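Local coordinates for protein argininosuccinate lyase (Chelativorans sp., PDB 6RXA) that is EDDS lyase, a carbon–nitrogen lyase of the aspartase/fumarase superfamily, and probably releases fumarate from N-substituted aspartates such as argininosuccinate, at residues I132-G137 with A334-T339; R139-H144 with A341-V346; V155-R160 with Q260-D265; R254-I259 with R294-A299. The protein carries 2 engineered substitutions. All blocks are in the same frame, centred on the assembly; numbering follows the deposited sequence.

Interaction 1: residues I132-G137 with A334-T339; sequences IEAVIG and ALIAAT
Two torsion choices on helix 329-348 bring Thr-339 and Ile-336 against Ala-134. In Thr-339, chi1 of -59° leaves CG2 opposite the backbone N and OG1 beside it, which turns the methyl across the interface and the hydroxyl back along its own helix. In Ile-336, chi2 of -67° folds the chain at CG1 and carries CD1 toward helix 112-147. The Ala-134 methyl is thus met by two branches: Ile-336 CD1 lies 3.9 Å from Ala-134 CB, and Thr-339 CG2 lies 4.0 Å from Ala-134 CB. Thr-339 CG2 also rests 3.5 Å from Ala-134 O. The hydroxyl is satisfied locally, since Thr-339 OG1 donates to Leu-335 O at 2.8 Å. It comes from above the carbonyl plane, and Thr-339 N reaches the same oxygen from the opposite face; the hydroxyl's bond is what holds the rotation that presents CG2. With an alanine here, Leu-335 O would probably keep just the backbone donor of the pair, and a gap is likely to open over Ala-134 O. Across the interface, then, the contact is apolar, with no hydrogen bond, and illustrates how a threonine can satisfy its hydroxyl on its own helix and spend its methyl on packing. The segment axes run 9.8 Å apart at 16°, a nearly parallel pairing. Around this pair the helical bundle closes: Phe-248 of helix 236-262 covers both Val-135 and Thr-339, helix 168-193 lies against Val-135 and Leu-335, helix 451-500 backs Ile-132 and Ile-136, and helix 20-31 packs on Ala-337.

Interaction 2: residues R139-H144 with A341-V346; sequences REAVVH and AMTGVV
The hydroxyl of Thr-343, whose methyl branch meets Ala-141, is bound within its own helix: OG1 hydrogen-bonds to Thr-339 O, one turn earlier. That bond goes with a chi1 of -61°, which sets CG2 opposite the backbone N and leaves it facing helix 112-147. There Thr-343 CG2 comes to 3.8 Å from Ala-141 CB, and the same alanine methyl lies equally near Thr-343 O. One turn further on, Val-346 takes over. Its CG1 branch settles on the backbone of the other helix, 3.9 Å from Ala-141 O and 4.0 Å from Val-142 CA, and is met by the CG2 branch of Val-142 as the two valine side chains cross obliquely. Because Ala-141 stands at the closest point, the CA atoms of Ala-141 and Thr-343 come within 5.9 Å, and the nearly parallel segment axes, 14° apart, approach to 8.7 Å. The charged groups of Arg-139 and Glu-140 go to another neighbour: Arg-139 forms salt bridges with Glu-464 and Asp-468, and Glu-140 with Arg-469, all on helix 451-500. Leu-255 of helix 236-262 lies against Val-346, in the bundle. No hydrogen bond links the two segments. Methyl groups fitted against methyls and backbone make up this face, consistent with the close spacing of the helices, while directional bonding is left to the helices themselves and to partners outside the pair.

Interaction 3: residues V155-R160 with Q260-D265; sequences VVYTQR and QLWSTD. With FMT (formic acid), chain C.
Tyr-157 reaches from the end of strand 153-158, in a beta-hairpin with strand 161-167, to Trp-262 at the C-terminal end of helix 236-262. The hairpin turn, Gln-159 and Arg-160, has both residues in the left-handed region, consistent with type I'. From CB, which points to the helix, chi1 of -64° sets CG of Tyr-157 opposite the carbonyl carbon and sends the ring outward. Tyr-157 CD1 lies 4.2 Å from Glu-258 OE2. Tyr-157 CE1 comes to the edge of the indole, 4.2 Å from Trp-262 NE1. At the tip, Tyr-157 OH hydrogen-bonds to Glu-266 of the second subunit. Trp-262 NE1 donates to a water 3.0 Å away, which donates to Val-155 O and sits in the plane of the tyrosine ring at its edge. The extended Arg-160 passes Leu-261 at about a right angle, NE 4.1 Å from Leu-261 CD1, before its salt bridge with Glu-317 of the third subunit. Thr-158, seen binding fumarate in another structure of this protein, belongs to a different site, shared between subunits. There Lys-286 NZ and Asn-288 ND2 of the second subunit and Asn-113 ND2 of the third bind a formate, whose O2 accepts from Thr-158 OG1 at 2.7 Å.

Interaction 4: residues R254-I259 with R294-A299; sequences RLASEI and RSRKAA
One face of the Arg-296 guanidinium is covered by Ser-257, whose OG stands 3.8 Å above the guanidinium plane, over its centre. The N-H groups are directed to other partners: NE to Ser-253 OG one turn back on helix 236-262, NH2 to Asn-314 O of the third subunit, and NH1 to Ala-315 O of the fourth. Ser-257 OG is likewise engaged with Glu-317 of the third subunit and Arg-160 of the second, and at 3.9 Å from Arg-296 NH1 it is a packing neighbour and not a bonded one. A bend at chi3 (77°) lays the group over the serine, with Ser-257 CB also 3.9 Å from Arg-296 NE. Closer to the backbone, the arginine's CG rests on Ala-256 CB at 3.8 Å, the methyl serving as the floor for the aliphatic part of the chain. A leucine in its place would probably leave Ser-253 OG and the two carbonyls of the neighbouring subunits without this donor and uncover Ser-257. Every N-H direction named here ends on a neutral oxygen, so the buried charge is likely to be eased by these dipoles, and the contact between helices 236-262 and 290-301 doubles as a junction of subunits.

From the N terminus, helix 112-147 supplies the first halves of interactions 1 and 2, and the chain then enters the hairpin at 155-160. It returns along helix 236-262, passing 254-259 before 260-265, where interaction 3 closes. Interaction 4 closes at 294-299, so interactions 3 and 4 cross on that helix, and both lie nested inside the larger loops shut by interactions 1 and 2. Those two close on helix 329-348, at 334-339 and then 341-346, and cross each other as parallel helices do. Interactions 1, 2 and 4 touch, joining two helix pairs, four helices in all, while interactions 3 and 4 also reach the second and third subunits.

Interaction 1: residues I132-G137 with A334-T339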
loop_
_atom_site.group_PDB
_atom_site.type_symbol
_atom_site.label_atom_id
_atom_site.label_comp_id
_atom_site.label_asym_id
_atom_site.label_seq_id
_atom_site.Cartn_x
_atom_site.Cartn_y
_atom_site.Cartn_z
ATOM N N ILE A 132 14.178 12.066 -16.018
ATOM C CA ILE A 132 14.031 13.500 -16.248
ATOM C C ILE A 132 14.005 13.805 -17.739
ATOM O O ILE A 132 13.199 14.614 -18.201
ATOM C CB ILE A 132 15.128 14.276 -15.492
ATOM C CG1 ILE A 132 14.836 14.186 -13.988
ATOM C CG2 ILE A 132 15.192 15.727 -15.942
ATOM C CD1 ILE A 132 15.970 14.647 -13.087
ATOM N N GLU A 133 14.871 13.156 -18.516
ATOM C CA GLU A 133 14.848 13.359 -19.963
ATOM C C GLU A 133 13.498 12.960 -20.553
ATOM O O GLU A 133 12.945 13.679 -21.392
ATOM C CB GLU A 133 15.987 12.570 -20.599
ATOM C CG GLU A 133 16.093 12.736 -22.094
ATOM C CD GLU A 133 17.257 11.955 -22.674
ATOM O OE1 GLU A 133 17.418 10.773 -22.315
ATOM O OE2 GLU A 133 18.011 12.524 -23.477
ATOM N N ALA A 134 12.948 11.814 -20.126
ATOM C CA ALA A 134 11.659 11.365 -20.650
ATOM C C ALA A 134 10.532 12.303 -20.229
ATOM O O ALA A 134 9.646 12.617 -21.038
ATOM C CB ALA A 134 11.378 9.932 -20.192
ATOM N N VAL A 135 10.560 12.784 -18.980
ATOM C CA VAL A 135 9.524 13.708 -18.508
ATOM C C VAL A 135 9.611 15.042 -19.239
ATOM O O VAL A 135 8.584 15.641 -19.562
ATOM C CB VAL A 135 9.585 13.868 -16.979
ATOM C CG1 VAL A 135 8.589 14.920 -16.490
ATOM C CG2 VAL A 135 9.298 12.533 -16.312
ATOM N N ILE A 136 10.829 15.516 -19.537
ATOM C CA ILE A 136 10.973 16.721 -20.350
ATOM C C ILE A 136 10.369 16.501 -21.738
ATOM O O ILE A 136 9.644 17.354 -22.259
ATOM C CB ILE A 136 12.451 17.146 -20.421
ATOM C CG1 ILE A 136 12.921 17.700 -19.083
ATOM C CG2 ILE A 136 12.646 18.172 -21.545
ATOM C CD1 ILE A 136 14.424 17.954 -19.041
ATOM N N GLY A 137 10.642 15.347 -22.348
ATOM C CA GLY A 137 10.070 15.067 -23.657
ATOM C C GLY A 137 8.553 15.036 -23.632
ATOM O O GLY A 137 7.891 15.480 -24.578
ATOM N N ALA A 334 9.252 0.329 -16.855
ATOM C CA ALA A 334 7.825 0.498 -17.124
ATOM C C ALA A 334 7.438 1.969 -17.164
ATOM O O ALA A 334 6.650 2.391 -18.020
ATOM C CB ALA A 334 7.000 -0.212 -16.052
ATOM N N LEU A 335 7.951 2.757 -16.214
ATOM C CA LEU A 335 7.679 4.186 -16.193
ATOM C C LEU A 335 8.125 4.841 -17.485
ATOM O O LEU A 335 7.400 5.664 -18.052
ATOM C CB LEU A 335 8.381 4.826 -14.992
ATOM C CG LEU A 335 8.234 6.340 -14.857
ATOM C CD1 LEU A 335 8.380 6.750 -13.382
ATOM C CD2 LEU A 335 9.249 7.116 -15.696
ATOM N N ILE A 336 9.314 4.477 -17.977
ATOM C CA ILE A 336 9.833 5.102 -19.187
ATOM C C ILE A 336 8.967 4.729 -20.383
ATOM O O ILE A 336 8.644 5.576 -21.222
ATOM C CB ILE A 336 11.315 4.726 -19.396
ATOM C CG1 ILE A 336 12.194 5.262 -18.253
ATOM C CG2 ILE A 336 11.781 5.247 -20.748
ATOM C CD1 ILE A 336 12.321 6.765 -18.179
ATOM N N ALA A 337 8.566 3.462 -20.474
ATOM C CA ALA A 337 7.710 3.022 -21.569
ATOM C C ALA A 337 6.385 3.773 -21.564
ATOM O O ALA A 337 5.921 4.232 -22.613
ATOM C CB ALA A 337 7.489 1.515 -21.472
ATOM N N ALA A 338 5.763 3.907 -20.389
ATOM C CA ALA A 338 4.498 4.622 -20.305
ATOM C C ALA A 338 4.678 6.093 -20.633
ATOM O O ALA A 338 3.819 6.694 -21.297
ATOM C CB ALA A 338 3.913 4.466 -18.907
ATOM N N THR A 339 5.770 6.702 -20.164
ATOM C CA THR A 339 6.001 8.116 -20.453
ATOM C C THR A 339 6.203 8.348 -21.941
ATOM O O THR A 339 5.660 9.300 -22.508
ATOM C CB THR A 339 7.202 8.628 -19.655
ATOM O OG1 THR A 339 6.962 8.443 -18.253
ATOM C CG2 THR A 339 7.430 10.098 -19.914
#

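Interaction 2: residues R139-H144 with A341-V346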
loop_
_atom_site.group_PDB
_atom_site.type_symbol
_atom_site.label_atom_id
_atom_site.label_comp_id
_atom_site.label_asym_id
_atom_site.label_seq_id
_atom_site.Cartn_x
_atom_site.Cartn_y
_atom_site.Cartn_z
ATOM N N ARG A 139 6.651 16.717 -21.396
ATOM C CA ARG A 139 6.224 18.103 -21.252
ATOM C C ARG A 139 6.357 18.864 -22.567
ATOM O O ARG A 139 5.482 19.673 -22.916
ATOM C CB ARG A 139 6.999 18.787 -20.125
ATOM C CG ARG A 139 6.492 20.183 -19.834
ATOM C CD ARG A 139 7.281 20.838 -18.732
ATOM N NE ARG A 139 6.677 22.113 -18.374
ATOM C CZ ARG A 139 7.262 23.040 -17.634
ATOM N NH1 ARG A 139 8.498 22.852 -17.203
ATOM N NH2 ARG A 139 6.611 24.154 -17.332
ATOM N N GLU A 140 7.431 18.616 -23.324
ATOM C CA GLU A 140 7.588 19.258 -24.629
ATOM C C GLU A 140 6.404 18.937 -25.532
ATOM O O GLU A 140 5.831 19.828 -26.170
ATOM C CB GLU A 140 8.892 18.824 -25.306
ATOM C CG GLU A 140 10.131 19.460 -24.733
ATOM C CD GLU A 140 11.409 18.882 -25.296
ATOM O OE1 GLU A 140 11.331 17.892 -26.053
ATOM O OE2 GLU A 140 12.501 19.403 -24.964
ATOM N N ALA A 141 6.025 17.658 -25.606
ATOM C CA ALA A 141 4.908 17.272 -26.461
ATOM C C ALA A 141 3.612 17.943 -26.020
ATOM O O ALA A 141 2.818 18.387 -26.862
ATOM C CB ALA A 141 4.758 15.758 -26.470
ATOM N N VAL A 142 3.392 18.034 -24.710
ATOM C CA VAL A 142 2.189 18.659 -24.152
ATOM C C VAL A 142 2.129 20.140 -24.509
ATOM O O VAL A 142 1.097 20.640 -24.967
ATOM C CB VAL A 142 2.176 18.437 -22.629
ATOM C CG1 VAL A 142 1.191 19.343 -21.913
ATOM C CG2 VAL A 142 1.888 16.966 -22.310
ATOM N N VAL A 143 3.220 20.872 -24.272
ATOM C CA VAL A 143 3.222 22.312 -24.515
ATOM C C VAL A 143 3.148 22.612 -26.006
ATOM O O VAL A 143 2.422 23.520 -26.437
ATOM C CB VAL A 143 4.467 22.949 -23.872
ATOM C CG1 VAL A 143 4.571 24.418 -24.252
ATOM C CG2 VAL A 143 4.424 22.813 -22.375
ATOM N N HIS A 144 3.891 21.858 -26.820
ATOM C CA HIS A 144 3.886 22.099 -28.260
ATOM C C HIS A 144 2.522 21.775 -28.861
ATOM O O HIS A 144 2.060 22.470 -29.775
ATOM C CB HIS A 144 5.029 21.329 -28.914
ATOM C CG HIS A 144 6.375 21.672 -28.345
ATOM N ND1 HIS A 144 7.529 21.004 -28.698
ATOM C CD2 HIS A 144 6.747 22.611 -27.440
ATOM C CE1 HIS A 144 8.554 21.518 -28.037
ATOM N NE2 HIS A 144 8.105 22.489 -27.261
ATOM N N ALA A 341 5.102 6.360 -24.354
ATOM C CA ALA A 341 3.828 6.097 -25.016
ATOM C C ALA A 341 2.908 7.309 -24.928
ATOM O O ALA A 341 2.287 7.709 -25.918
ATOM C CB ALA A 341 3.162 4.864 -24.397
ATOM N N MET A 342 2.799 7.910 -23.737
ATOM C CA MET A 342 1.894 9.049 -23.574
ATOM C C MET A 342 2.422 10.293 -24.286
ATOM O O MET A 342 1.627 11.120 -24.753
ATOM C CB MET A 342 1.620 9.290 -22.091
ATOM C CG MET A 342 0.756 8.208 -21.454
ATOM S SD MET A 342 -0.855 8.010 -22.276
ATOM C CE MET A 342 -1.526 9.662 -22.050
ATOM N N THR A 343 3.747 10.418 -24.418
ATOM C CA THR A 343 4.328 11.479 -25.238
ATOM C C THR A 343 3.829 11.364 -26.671
ATOM O O THR A 343 3.370 12.348 -27.265
ATOM C CB THR A 343 5.861 11.385 -25.189
ATOM O OG1 THR A 343 6.317 11.560 -23.837
ATOM C CG2 THR A 343 6.539 12.438 -26.086
ATOM N N GLY A 344 3.872 10.148 -27.230
ATOM C CA GLY A 344 3.397 9.944 -28.589
ATOM C C GLY A 344 1.888 10.062 -28.722
ATOM O O GLY A 344 1.387 10.593 -29.714
ATOM N N VAL A 345 1.144 9.569 -27.726
ATOM C CA VAL A 345 -0.310 9.738 -27.722
ATOM C C VAL A 345 -0.676 11.212 -27.834
ATOM O O VAL A 345 -1.554 11.603 -28.616
ATOM C CB VAL A 345 -0.924 9.106 -26.460
ATOM C CG1 VAL A 345 -2.351 9.625 -26.262
ATOM C CG2 VAL A 345 -0.923 7.603 -26.562
ATOM N N VAL A 346 -0.046 12.046 -27.002
ATOM C CA VAL A 346 -0.369 13.470 -26.987
ATOM C C VAL A 346 0.030 14.115 -28.304
ATOM O O VAL A 346 -0.757 14.834 -28.935
ATOM C CB VAL A 346 0.292 14.164 -25.777
ATOM C CG1 VAL A 346 0.241 15.676 -25.944
ATOM C CG2 VAL A 346 -0.359 13.712 -24.471
#

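Interaction 3: residues V155-R160 with Q260-D265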
loop_
_atom_site.group_PDB
_atom_site.type_symbol
_atom_site.label_atom_id
_atom_site.label_comp_id
_atom_site.label_asym_id
_atom_site.label_seq_id
_atom_site.Cartn_x
_atom_site.Cartn_y
_atom_site.Cartn_z
ATOM N N VAL A 155 -15.347 21.444 -23.880
ATOM C CA VAL A 155 -15.735 21.541 -22.478
ATOM C C VAL A 155 -14.668 20.923 -21.582
ATOM O O VAL A 155 -13.976 19.965 -21.946
ATOM C CB VAL A 155 -17.125 20.924 -22.202
ATOM C CG1 VAL A 155 -18.163 21.516 -23.141
ATOM C CG2 VAL A 155 -17.080 19.410 -22.336
ATOM N N VAL A 156 -14.537 21.490 -20.394
ATOM C CA VAL A 156 -13.840 20.859 -19.282
ATOM C C VAL A 156 -14.885 20.167 -18.410
ATOM O O VAL A 156 -16.044 20.598 -18.327
ATOM C CB VAL A 156 -13.003 21.881 -18.484
ATOM C CG1 VAL A 156 -13.887 22.839 -17.708
ATOM C CG2 VAL A 156 -12.027 21.153 -17.535
ATOM N N TYR A 157 -14.470 19.091 -17.746
ATOM C CA TYR A 157 -15.324 18.279 -16.890
ATOM C C TYR A 157 -14.934 18.460 -15.430
ATOM O O TYR A 157 -13.761 18.655 -15.101
ATOM C CB TYR A 157 -15.174 16.777 -17.249
ATOM C CG TYR A 157 -15.644 16.475 -18.647
ATOM C CD1 TYR A 157 -14.793 16.635 -19.735
ATOM C CD2 TYR A 157 -16.953 16.076 -18.883
ATOM C CE1 TYR A 157 -15.233 16.402 -21.018
ATOM C CE2 TYR A 157 -17.406 15.842 -20.157
ATOM C CZ TYR A 157 -16.542 16.011 -21.228
ATOM O OH TYR A 157 -16.985 15.788 -22.515
ATOM N N THR A 158 -15.932 18.389 -14.552
ATOM C CA THR A 158 -15.699 18.101 -13.144
ATOM C C THR A 158 -16.655 16.978 -12.745
ATOM O O THR A 158 -17.810 16.950 -13.185
ATOM C CB THR A 158 -15.895 19.323 -12.236
ATOM O OG1 THR A 158 -17.257 19.740 -12.282
ATOM C CG2 THR A 158 -15.015 20.491 -12.658
ATOM N N GLN A 159 -16.174 16.025 -11.944
ATOM C CA GLN A 159 -17.012 14.887 -11.546
ATOM C C GLN A 159 -17.578 14.147 -12.764
ATOM O O GLN A 159 -18.674 13.589 -12.716
ATOM C CB GLN A 159 -18.138 15.327 -10.593
ATOM C CG GLN A 159 -17.644 16.134 -9.396
ATOM C CD GLN A 159 -18.753 16.547 -8.455
ATOM O OE1 GLN A 159 -18.962 17.731 -8.226
ATOM N NE2 GLN A 159 -19.445 15.571 -7.880
ATOM N N ARG A 160 -16.826 14.128 -13.869
ATOM C CA ARG A 160 -17.220 13.447 -15.108
ATOM C C ARG A 160 -18.515 14.011 -15.690
ATOM O O ARG A 160 -19.248 13.316 -16.404
ATOM C CB ARG A 160 -17.271 11.926 -14.951
ATOM C CG ARG A 160 -15.912 11.328 -14.642
ATOM C CD ARG A 160 -16.038 9.837 -14.365
ATOM N NE ARG A 160 -14.754 9.161 -14.310
ATOM C CZ ARG A 160 -14.584 7.892 -13.960
ATOM N NH1 ARG A 160 -15.599 7.175 -13.517
ATOM N NH2 ARG A 160 -13.374 7.340 -14.055
ATOM N N GLN A 260 -8.991 8.507 -22.713
ATOM C CA GLN A 260 -9.827 7.333 -22.936
ATOM C C GLN A 260 -11.309 7.704 -22.935
ATOM O O GLN A 260 -12.079 7.189 -23.751
ATOM C CB GLN A 260 -9.525 6.264 -21.894
ATOM C CG GLN A 260 -10.053 4.901 -22.289
ATOM C CD GLN A 260 -9.649 3.800 -21.338
ATOM O OE1 GLN A 260 -9.157 4.056 -20.229
ATOM N NE2 GLN A 260 -9.893 2.557 -21.742
ATOM N N LEU A 261 -11.730 8.593 -22.028
ATOM C CA LEU A 261 -13.124 9.024 -22.039
ATOM C C LEU A 261 -13.425 9.879 -23.269
ATOM O O LEU A 261 -14.443 9.671 -23.939
ATOM C CB LEU A 261 -13.484 9.744 -20.734
ATOM C CG LEU A 261 -13.421 8.897 -19.465
ATOM C CD1 LEU A 261 -14.041 9.665 -18.272
ATOM C CD2 LEU A 261 -14.125 7.551 -19.640
ATOM N N TRP A 262 -12.546 10.828 -23.604
ATOM C CA TRP A 262 -12.749 11.637 -24.802
ATOM C C TRP A 262 -12.935 10.785 -26.055
ATOM O O TRP A 262 -13.676 11.164 -26.975
ATOM C CB TRP A 262 -11.535 12.528 -25.059
ATOM C CG TRP A 262 -11.303 13.676 -24.143
ATOM C CD1 TRP A 262 -12.157 14.210 -23.215
ATOM C CD2 TRP A 262 -10.109 14.447 -24.087
ATOM N NE1 TRP A 262 -11.546 15.282 -22.583
ATOM C CE2 TRP A 262 -10.289 15.443 -23.108
ATOM C CE3 TRP A 262 -8.900 14.403 -24.795
ATOM C CZ2 TRP A 262 -9.294 16.376 -22.803
ATOM C CZ3 TRP A 262 -7.913 15.319 -24.484
ATOM C CH2 TRP A 262 -8.116 16.291 -23.493
ATOM N N SER A 263 -12.261 9.639 -26.113
ATOM C CA SER A 263 -12.252 8.781 -27.287
ATOM C C SER A 263 -13.206 7.598 -27.178
ATOM O O SER A 263 -13.177 6.720 -28.047
ATOM C CB SER A 263 -10.829 8.327 -27.622
ATOM O OG SER A 263 -10.221 7.594 -26.561
ATOM N N THR A 264 -14.088 7.579 -26.182
ATOM C CA THR A 264 -15.163 6.604 -26.177
ATOM C C THR A 264 -16.017 6.774 -27.427
ATOM O O THR A 264 -16.039 7.837 -28.067
ATOM C CB THR A 264 -16.072 6.744 -24.951
ATOM O OG1 THR A 264 -16.592 8.080 -24.853
ATOM C CG2 THR A 264 -15.335 6.330 -23.685
ATOM N N ASP A 265 -16.765 5.718 -27.752
ATOM C CA ASP A 265 -17.720 5.790 -28.847
ATOM C C ASP A 265 -18.797 6.841 -28.592
ATOM O O ASP A 265 -19.379 7.383 -29.538
ATOM C CB ASP A 265 -18.370 4.416 -29.040
ATOM C CG ASP A 265 -17.372 3.349 -29.443
ATOM O OD1 ASP A 265 -16.468 3.662 -30.234
ATOM O OD2 ASP A 265 -17.501 2.198 -28.993
HETATM C C FMT C . -18.853 20.894 -9.476
HETATM O O1 FMT C . -19.842 20.608 -10.169
HETATM O O2 FMT C . -17.685 20.810 -9.894
HETATM O O HOH W 1 -11.942 17.887 -21.069
#

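Interaction 4: residues R254-I259 with R294-A299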
loop_
_atom_site.group_PDB
_atom_site.type_symbol
_atom_site.label_atom_id
_atom_site.label_comp_id
_atom_site.label_asym_id
_atom_site.label_seq_id
_atom_site.Cartn_x
_atom_site.Cartn_y
_atom_site.Cartn_z
ATOM N N ARG A 254 -4.108 9.770 -14.969
ATOM C CA ARG A 254 -5.262 10.654 -15.062
ATOM C C ARG A 254 -5.420 11.226 -16.464
ATOM O O ARG A 254 -6.542 11.316 -16.980
ATOM C CB ARG A 254 -5.129 11.763 -14.013
ATOM C CG ARG A 254 -5.324 11.229 -12.604
ATOM C CD ARG A 254 -4.922 12.218 -11.518
ATOM N NE ARG A 254 -5.920 13.250 -11.353
ATOM C CZ ARG A 254 -5.734 14.343 -10.625
ATOM N NH1 ARG A 254 -4.543 14.542 -10.030
ATOM N NH2 ARG A 254 -6.743 15.214 -10.492
ATOM N N LEU A 255 -4.314 11.602 -17.106
ATOM C CA LEU A 255 -4.399 12.060 -18.488
ATOM C C LEU A 255 -4.822 10.928 -19.411
ATOM O O LEU A 255 -5.650 11.129 -20.304
ATOM C CB LEU A 255 -3.061 12.627 -18.956
ATOM C CG LEU A 255 -3.046 13.075 -20.414
ATOM C CD1 LEU A 255 -4.058 14.184 -20.675
ATOM C CD2 LEU A 255 -1.649 13.540 -20.822
ATOM N N ALA A 256 -4.236 9.737 -19.238
ATOM C CA ALA A 256 -4.649 8.602 -20.054
ATOM C C ALA A 256 -6.141 8.330 -19.899
ATOM O O ALA A 256 -6.840 8.076 -20.886
ATOM C CB ALA A 256 -3.831 7.368 -19.668
ATOM N N SER A 257 -6.642 8.363 -18.667
ATOM C CA SER A 257 -8.068 8.143 -18.440
ATOM C C SER A 257 -8.901 9.234 -19.103
ATOM O O SER A 257 -9.940 8.948 -19.716
ATOM C CB SER A 257 -8.329 8.071 -16.936
ATOM O OG SER A 257 -9.619 7.576 -16.636
ATOM N N GLU A 258 -8.459 10.492 -19.004
ATOM C CA GLU A 258 -9.174 11.597 -19.635
ATOM C C GLU A 258 -9.316 11.361 -21.129
ATOM O O GLU A 258 -10.407 11.498 -21.694
ATOM C CB GLU A 258 -8.413 12.904 -19.405
ATOM C CG GLU A 258 -9.236 14.143 -19.734
ATOM C CD GLU A 258 -9.886 14.751 -18.506
ATOM O OE1 GLU A 258 -9.146 15.028 -17.533
ATOM O OE2 GLU A 258 -11.134 14.961 -18.524
ATOM N N ILE A 259 -8.208 11.004 -21.779
ATOM C CA ILE A 259 -8.199 10.758 -23.221
ATOM C C ILE A 259 -9.041 9.531 -23.555
ATOM O O ILE A 259 -9.732 9.497 -24.577
ATOM C CB ILE A 259 -6.754 10.640 -23.742
ATOM C CG1 ILE A 259 -6.022 11.975 -23.576
ATOM C CG2 ILE A 259 -6.762 10.198 -25.196
ATOM C CD1 ILE A 259 -4.537 11.918 -23.909
ATOM N N ARG A 294 -2.387 0.188 -20.969
ATOM C CA ARG A 294 -1.105 -0.315 -20.480
ATOM C C ARG A 294 -0.291 0.781 -19.800
ATOM O O ARG A 294 0.529 0.486 -18.926
ATOM C CB ARG A 294 -0.317 -0.969 -21.613
ATOM C CG ARG A 294 -0.886 -2.323 -22.002
ATOM C CD ARG A 294 -0.181 -2.877 -23.211
ATOM N NE ARG A 294 -0.549 -4.265 -23.479
ATOM C CZ ARG A 294 0.053 -5.320 -22.934
ATOM N NH1 ARG A 294 1.049 -5.163 -22.071
ATOM N NH2 ARG A 294 -0.351 -6.541 -23.255
ATOM N N SER A 295 -0.490 2.047 -20.180
ATOM C CA SER A 295 0.162 3.131 -19.452
ATOM C C SER A 295 -0.398 3.246 -18.036
ATOM O O SER A 295 0.361 3.392 -17.066
ATOM C CB SER A 295 0.022 4.446 -20.230
ATOM O OG SER A 295 0.782 4.407 -21.441
ATOM N N ARG A 296 -1.725 3.181 -17.894
ATOM C CA ARG A 296 -2.323 3.171 -16.569
ATOM C C ARG A 296 -1.840 1.981 -15.749
ATOM O O ARG A 296 -1.553 2.117 -14.553
ATOM C CB ARG A 296 -3.849 3.165 -16.665
ATOM C CG ARG A 296 -4.435 4.420 -17.299
ATOM C CD ARG A 296 -5.946 4.484 -17.135
ATOM N NE ARG A 296 -6.286 4.902 -15.773
ATOM C CZ ARG A 296 -7.445 4.680 -15.167
ATOM N NH1 ARG A 296 -8.418 4.006 -15.768
ATOM N NH2 ARG A 296 -7.624 5.129 -13.935
ATOM N N LYS A 297 -1.731 0.802 -16.377
ATOM C CA LYS A 297 -1.243 -0.385 -15.680
ATOM C C LYS A 297 0.110 -0.118 -15.022
ATOM O O LYS A 297 0.335 -0.500 -13.865
ATOM C CB LYS A 297 -1.167 -1.558 -16.656
ATOM C CG LYS A 297 -0.752 -2.900 -16.051
ATOM C CD LYS A 297 -0.582 -3.918 -17.177
ATOM C CE LYS A 297 -0.216 -5.285 -16.707
ATOM N NZ LYS A 297 -0.035 -6.131 -17.953
ATOM N N ALA A 298 1.027 0.540 -15.745
ATOM C CA ALA A 298 2.324 0.893 -15.174
ATOM C C ALA A 298 2.178 1.829 -13.983
ATOM O O ALA A 298 2.879 1.677 -12.977
ATOM C CB ALA A 298 3.192 1.544 -16.252
ATOM N N ALA A 299 1.271 2.805 -14.081
ATOM C CA ALA A 299 1.005 3.695 -12.959
ATOM C C ALA A 299 0.559 2.920 -11.730
ATOM O O ALA A 299 1.047 3.164 -10.618
ATOM C CB ALA A 299 -0.056 4.727 -13.356
#